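Local coordinates for AGR_C_4470p (Agrobacterium tumefaciens str. C58, PDB 2HQV), which is of unknown function but belongs to the ChuX/HutX haem-utilisation family and so may take part in haem handling, at residues 12-15 / 16-20; 58-61 / 62-65. All coordinates share one frame; numbering follows the deposited sequence.

Interaction 1: residues 12-15 / 16-20; sequences YPMS and IAAQK
Ser15 is the N-cap of helix 16-32 and meets the first turn in two ways, with its hydroxyl at Ala18 and its carbonyl at Gln19. The Ser15 side chain turns so that OG falls between its own backbone N and carbonyl carbon (chi1 65°), which points the hydroxyl oxygen at the amide of Ala18. There OG accepts the amide hydrogen, 3.1 Å from Ala18 N, in a somewhat bent bond (149° at the hydrogen). The cap thus supplies an acceptor to Ala18 N, an amide that has no preceding turn to bond to. The same oxygen lies alongside the methyl, with Ser15 OG 3.1 Å from Ala18 CB. Ser15 O receives Gln19 N at 3.0 Å, in a bond nearly straight at the hydrogen (165°) and with the donor close to the line of the C=O; this is the first backbone bond of the helix.

Met14, deposited as selenomethionine, directly precedes the cap. Its chain bends at both chi2 and chi3, folding the terminal methyl back against the helix. Met14 CE presses on the backbone, 3.5 Å from Gln19 CA, and also reaches Ala18 CB at 4.1 Å. The Gln19 chain bends at chi2, bringing its carboxamide beside this methyl. Farther along the helix, Gln19 NE2 bonds to Asp23 and Lys20 forms a salt bridge with Asp24. On the carboxamide, the atom closest to the methyl is the oxygen, with Gln19 OE1 3.8 Å from Met14 CE.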
ATOM      1  N   TYR A  12      15.873  -7.281  28.164  1.00 73.08           N
ATOM      2  CA  TYR A  12      17.323  -7.399  28.270  1.00 72.37           C
ATOM      3  C   TYR A  12      17.899  -6.117  28.865  1.00 71.21           C
ATOM      4  O   TYR A  12      17.368  -5.030  28.646  1.00 71.43           O
ATOM      5  CB  TYR A  12      17.932  -7.654  26.887  1.00 73.01           C
ATOM      6  CG  TYR A  12      19.360  -8.153  26.928  1.00 74.06           C
ATOM      7  CD1 TYR A  12      20.431  -7.314  26.611  1.00 73.74           C
ATOM      8  CD2 TYR A  12      19.641  -9.470  27.298  1.00 74.44           C
ATOM      9  CE1 TYR A  12      21.752  -7.781  26.665  1.00 73.11           C
ATOM     10  CE2 TYR A  12      20.951  -9.943  27.356  1.00 73.76           C
ATOM     11  CZ  TYR A  12      21.999  -9.097  27.036  1.00 73.15           C
ATOM     12  OH  TYR A  12      23.284  -9.580  27.094  1.00 71.84           O
ATOM     13  N   PRO A  13      18.990  -6.230  29.639  1.00 69.98           N
ATOM     14  CA  PRO A  13      19.591  -5.038  30.240  1.00 68.92           C
ATOM     15  C   PRO A  13      20.035  -4.011  29.201  1.00 67.11           C
ATOM     16  O   PRO A  13      20.439  -4.366  28.093  1.00 65.55           O
ATOM     17  CB  PRO A  13      20.771  -5.606  31.027  1.00 69.25           C
ATOM     18  CG  PRO A  13      20.278  -6.957  31.428  1.00 70.38           C
ATOM     19  CD  PRO A  13      19.636  -7.451  30.151  1.00 70.34           C
HETATM   20  N   MSE A  14      19.950  -2.739  29.573  1.00 65.63           N
HETATM   21  CA  MSE A  14      20.354  -1.647  28.697  1.00 64.02           C
HETATM   22  C   MSE A  14      21.806  -1.274  28.979  1.00 62.45           C
HETATM   23  O   MSE A  14      22.317  -1.519  30.073  1.00 62.56           O
HETATM   24  CB  MSE A  14      19.469  -0.421  28.937  1.00 64.64           C
HETATM   25  CG  MSE A  14      18.062  -0.530  28.374  1.00 66.21           C
HETATM   26 SE   MSE A  14      18.033  -0.394  26.439  1.00 75.44          SE
HETATM   27  CE  MSE A  14      18.080   1.532  26.272  1.00 65.20           C
ATOM     28  N   SER A  15      22.469  -0.695  27.983  1.00 60.01           N
ATOM     29  CA  SER A  15      23.846  -0.247  28.143  1.00 58.18           C
ATOM     30  C   SER A  15      23.786   1.277  28.134  1.00 58.00           C
ATOM     31  O   SER A  15      22.830   1.858  27.618  1.00 56.98           O
ATOM     32  CB  SER A  15      24.728  -0.743  26.991  1.00 56.87           C
ATOM     33  OG  SER A  15      24.338  -0.174  25.754  1.00 56.01           O
ATOM     34  N   ILE A  16      24.795   1.918  28.715  1.00 57.69           N
ATOM     35  CA  ILE A  16      24.841   3.376  28.773  1.00 56.72           C
ATOM     36  C   ILE A  16      24.691   3.998  27.388  1.00 55.95           C
ATOM     37  O   ILE A  16      23.947   4.962  27.207  1.00 54.12           O
ATOM     38  CB  ILE A  16      26.164   3.855  29.410  1.00 56.65           C
ATOM     39  CG1 ILE A  16      26.202   3.431  30.881  1.00 57.99           C
ATOM     40  CG2 ILE A  16      26.298   5.364  29.281  1.00 56.95           C
ATOM     41  CD1 ILE A  16      27.524   3.703  31.573  1.00 60.24           C
ATOM     42  N   ALA A  17      25.395   3.438  26.412  1.00 55.47           N
ATOM     43  CA  ALA A  17      25.344   3.946  25.048  1.00 55.56           C
ATOM     44  C   ALA A  17      23.970   3.738  24.419  1.00 55.03           C
ATOM     45  O   ALA A  17      23.480   4.604  23.694  1.00 53.59           O
ATOM     46  CB  ALA A  17      26.412   3.266  24.198  1.00 55.35           C
ATOM     47  N   ALA A  18      23.359   2.590  24.696  1.00 54.17           N
ATOM     48  CA  ALA A  18      22.042   2.272  24.145  1.00 56.10           C
ATOM     49  C   ALA A  18      20.976   3.229  24.671  1.00 56.27           C
ATOM     50  O   ALA A  18      20.121   3.691  23.916  1.00 56.26           O
ATOM     51  CB  ALA A  18      21.665   0.831  24.478  1.00 55.30           C
ATOM     52  N   GLN A  19      21.031   3.516  25.968  1.00 56.48           N
ATOM     53  CA  GLN A  19      20.075   4.427  26.590  1.00 57.10           C
ATOM     54  C   GLN A  19      20.311   5.822  26.018  1.00 57.99           C
ATOM     55  O   GLN A  19      19.371   6.536  25.663  1.00 56.09           O
ATOM     56  CB  GLN A  19      20.271   4.446  28.108  1.00 57.55           C
ATOM     57  CG  GLN A  19      19.215   5.242  28.847  1.00 57.95           C
ATOM     58  CD  GLN A  19      17.835   4.634  28.701  1.00 58.52           C
ATOM     59  OE1 GLN A  19      17.506   3.642  29.354  1.00 58.12           O
ATOM     60  NE2 GLN A  19      17.022   5.219  27.829  1.00 59.21           N
ATOM     61  N   LYS A  20      21.584   6.197  25.934  1.00 58.39           N
ATOM     62  CA  LYS A  20      21.981   7.486  25.390  1.00 60.01           C
ATOM     63  C   LYS A  20      21.447   7.601  23.964  1.00 60.26           C
ATOM     64  O   LYS A  20      20.924   8.643  23.568  1.00 59.13           O
ATOM     65  CB  LYS A  20      23.507   7.596  25.394  1.00 61.63           C
ATOM     66  CG  LYS A  20      24.074   8.809  24.678  1.00 62.87           C
ATOM     67  CD  LYS A  20      23.750  10.102  25.398  1.00 63.83           C
ATOM     68  CE  LYS A  20      24.588  11.243  24.842  1.00 64.07           C
ATOM     69  NZ  LYS A  20      24.423  11.380  23.370  1.00 65.31           N
TER

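Interaction 2: residues 58-61 / 62-65; sequences ILPQ and GAAV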
ATOM      1  N   ILE A  58       4.109  11.514  20.966  1.00 46.43           N
ATOM      2  CA  ILE A  58       4.711  12.791  21.330  1.00 47.51           C
ATOM      3  C   ILE A  58       3.826  14.012  21.025  1.00 46.50           C
ATOM      4  O   ILE A  58       4.139  15.137  21.427  1.00 45.59           O
ATOM      5  CB  ILE A  58       6.114  12.903  20.649  1.00 47.05           C
ATOM      6  CG1 ILE A  58       7.187  12.418  21.625  1.00 48.19           C
ATOM      7  CG2 ILE A  58       6.406  14.313  20.198  1.00 49.15           C
ATOM      8  CD1 ILE A  58       6.971  11.013  22.136  1.00 48.80           C
ATOM      9  N   LEU A  59       2.714  13.780  20.335  1.00 44.63           N
ATOM     10  CA  LEU A  59       1.772  14.847  19.991  1.00 44.06           C
ATOM     11  C   LEU A  59       1.035  15.340  21.235  1.00 42.34           C
ATOM     12  O   LEU A  59       1.008  14.656  22.259  1.00 39.53           O
ATOM     13  CB  LEU A  59       0.745  14.331  18.978  1.00 45.80           C
ATOM     14  CG  LEU A  59       0.957  14.493  17.469  1.00 48.07           C
ATOM     15  CD1 LEU A  59       2.411  14.316  17.098  1.00 47.78           C
ATOM     16  CD2 LEU A  59       0.075  13.482  16.744  1.00 46.85           C
ATOM     17  N   PRO A  60       0.413  16.530  21.159  1.00 41.86           N
ATOM     18  CA  PRO A  60      -0.317  17.058  22.318  1.00 43.37           C
ATOM     19  C   PRO A  60      -1.322  16.035  22.864  1.00 43.15           C
ATOM     20  O   PRO A  60      -1.929  15.283  22.102  1.00 41.39           O
ATOM     21  CB  PRO A  60      -1.004  18.300  21.754  1.00 43.13           C
ATOM     22  CG  PRO A  60      -0.046  18.764  20.703  1.00 43.86           C
ATOM     23  CD  PRO A  60       0.335  17.464  20.023  1.00 43.06           C
ATOM     24  N   GLN A  61      -1.494  16.009  24.183  1.00 42.98           N
ATOM     25  CA  GLN A  61      -2.431  15.072  24.800  1.00 44.03           C
ATOM     26  C   GLN A  61      -3.796  15.194  24.128  1.00 41.98           C
ATOM     27  O   GLN A  61      -4.290  16.296  23.912  1.00 38.39           O
ATOM     28  CB  GLN A  61      -2.564  15.361  26.298  1.00 47.28           C
ATOM     29  CG  GLN A  61      -3.285  14.274  27.087  1.00 51.80           C
ATOM     30  CD  GLN A  61      -3.207  14.491  28.592  1.00 55.80           C
ATOM     31  OE1 GLN A  61      -3.717  13.685  29.377  1.00 57.04           O
ATOM     32  NE2 GLN A  61      -2.563  15.583  29.002  1.00 57.59           N
ATOM     33  N   GLY A  62      -4.386  14.053  23.782  1.00 39.91           N
ATOM     34  CA  GLY A  62      -5.687  14.056  23.140  1.00 38.44           C
ATOM     35  C   GLY A  62      -5.644  13.990  21.625  1.00 37.19           C
ATOM     36  O   GLY A  62      -6.632  13.619  20.991  1.00 33.92           O
ATOM     37  N   ALA A  63      -4.503  14.347  21.042  1.00 36.30           N
ATOM     38  CA  ALA A  63      -4.349  14.335  19.588  1.00 37.23           C
ATOM     39  C   ALA A  63      -4.175  12.917  19.039  1.00 35.77           C
ATOM     40  O   ALA A  63      -4.471  12.654  17.876  1.00 35.37           O
ATOM     41  CB  ALA A  63      -3.165  15.207  19.185  1.00 34.55           C
ATOM     42  N   ALA A  64      -3.693  12.014  19.886  1.00 37.06           N
ATOM     43  CA  ALA A  64      -3.481  10.622  19.503  1.00 36.71           C
ATOM     44  C   ALA A  64      -4.002   9.715  20.612  1.00 36.81           C
ATOM     45  O   ALA A  64      -3.318   9.472  21.604  1.00 37.04           O
ATOM     46  CB  ALA A  64      -1.998  10.366  19.259  1.00 36.17           C
ATOM     47  N   VAL A  65      -5.227   9.228  20.443  1.00 36.52           N
ATOM     48  CA  VAL A  65      -5.855   8.359  21.429  1.00 35.92           C
ATOM     49  C   VAL A  65      -5.921   6.959  20.845  1.00 36.23           C
ATOM     50  O   VAL A  65      -6.515   6.758  19.785  1.00 32.75           O
ATOM     51  CB  VAL A  65      -7.289   8.836  21.759  1.00 37.42           C
ATOM     52  CG1 VAL A  65      -7.911   7.935  22.820  1.00 36.29           C
ATOM     53  CG2 VAL A  65      -7.259  10.282  22.233  1.00 35.40           C
TER
HETATM   54  O   HOH W   1      -1.975  12.302  22.221  1.00 38.93           O
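The Pro60 carbonyl is the flat group at the centre of this type II beta turn, which runs from Pro60 to Ala63, and its oxygen takes two donors, tilted to opposite sides of the carbonyl plane. From one side comes Ala63 N, 2.9 Å from Pro60 O and tilted 27° out of the plane, closing the turn with an N-H...O angle of 159°. From the opposite side a water donates to Pro60 O at 3.0 Å. That water in turn accepts from Ala64 N at 2.9 Å, so it links the first turn residue to the start of strand 64-68 where no direct bond is made. The Ala63 methyl lies on the same side of the carbonyl plane as its own N, with Ala63 CB 3.2 Å from Pro60 O.

Leu59 brings up its CB, 4.0 Å from Ala63 CB, and with the Pro60 ring forms a small apolar patch around that methyl. Leu59 also touches Arg137 of strand 129-139. At the corner, Gly62 has a positive phi (95°), a conformation that suits glycine because a side chain there would press on the carbonyl oxygen of Gln61. The CG of Gln61 is anti to the backbone N and the rest of the chain is extended, so the carboxamide leads off from the turn.

The last turn residue, Ala63, already bonds through its backbone to Asp136 of strand 129-139, and Val65, in strand 64-68 at the edge of the six-stranded antiparallel sheet, bonds to Phe134. The Ala63 methyl sits over one face of the Pro60 ring, above CD, with Ala63 CB 4.2 Å from Pro60 CD.

Both contacts are local features at the beginning of a regular element: interaction 1 starts helix 16-32, and interaction 2 leads into strand 64-68. They follow in series along the chain, with centres 27 Å apart and nearest atoms about 13 Å apart, and they do not touch. The centre of interaction 1 lies about 30 Å from the centre of the chain, that of interaction 2 about 12 Å, at an edge strand of the main sheet. Interaction 2 belongs to the part of the chain that resembles ChuX and HutX. Neither contact can be tied to a known active site, so any relation to haem remains an inference from the family.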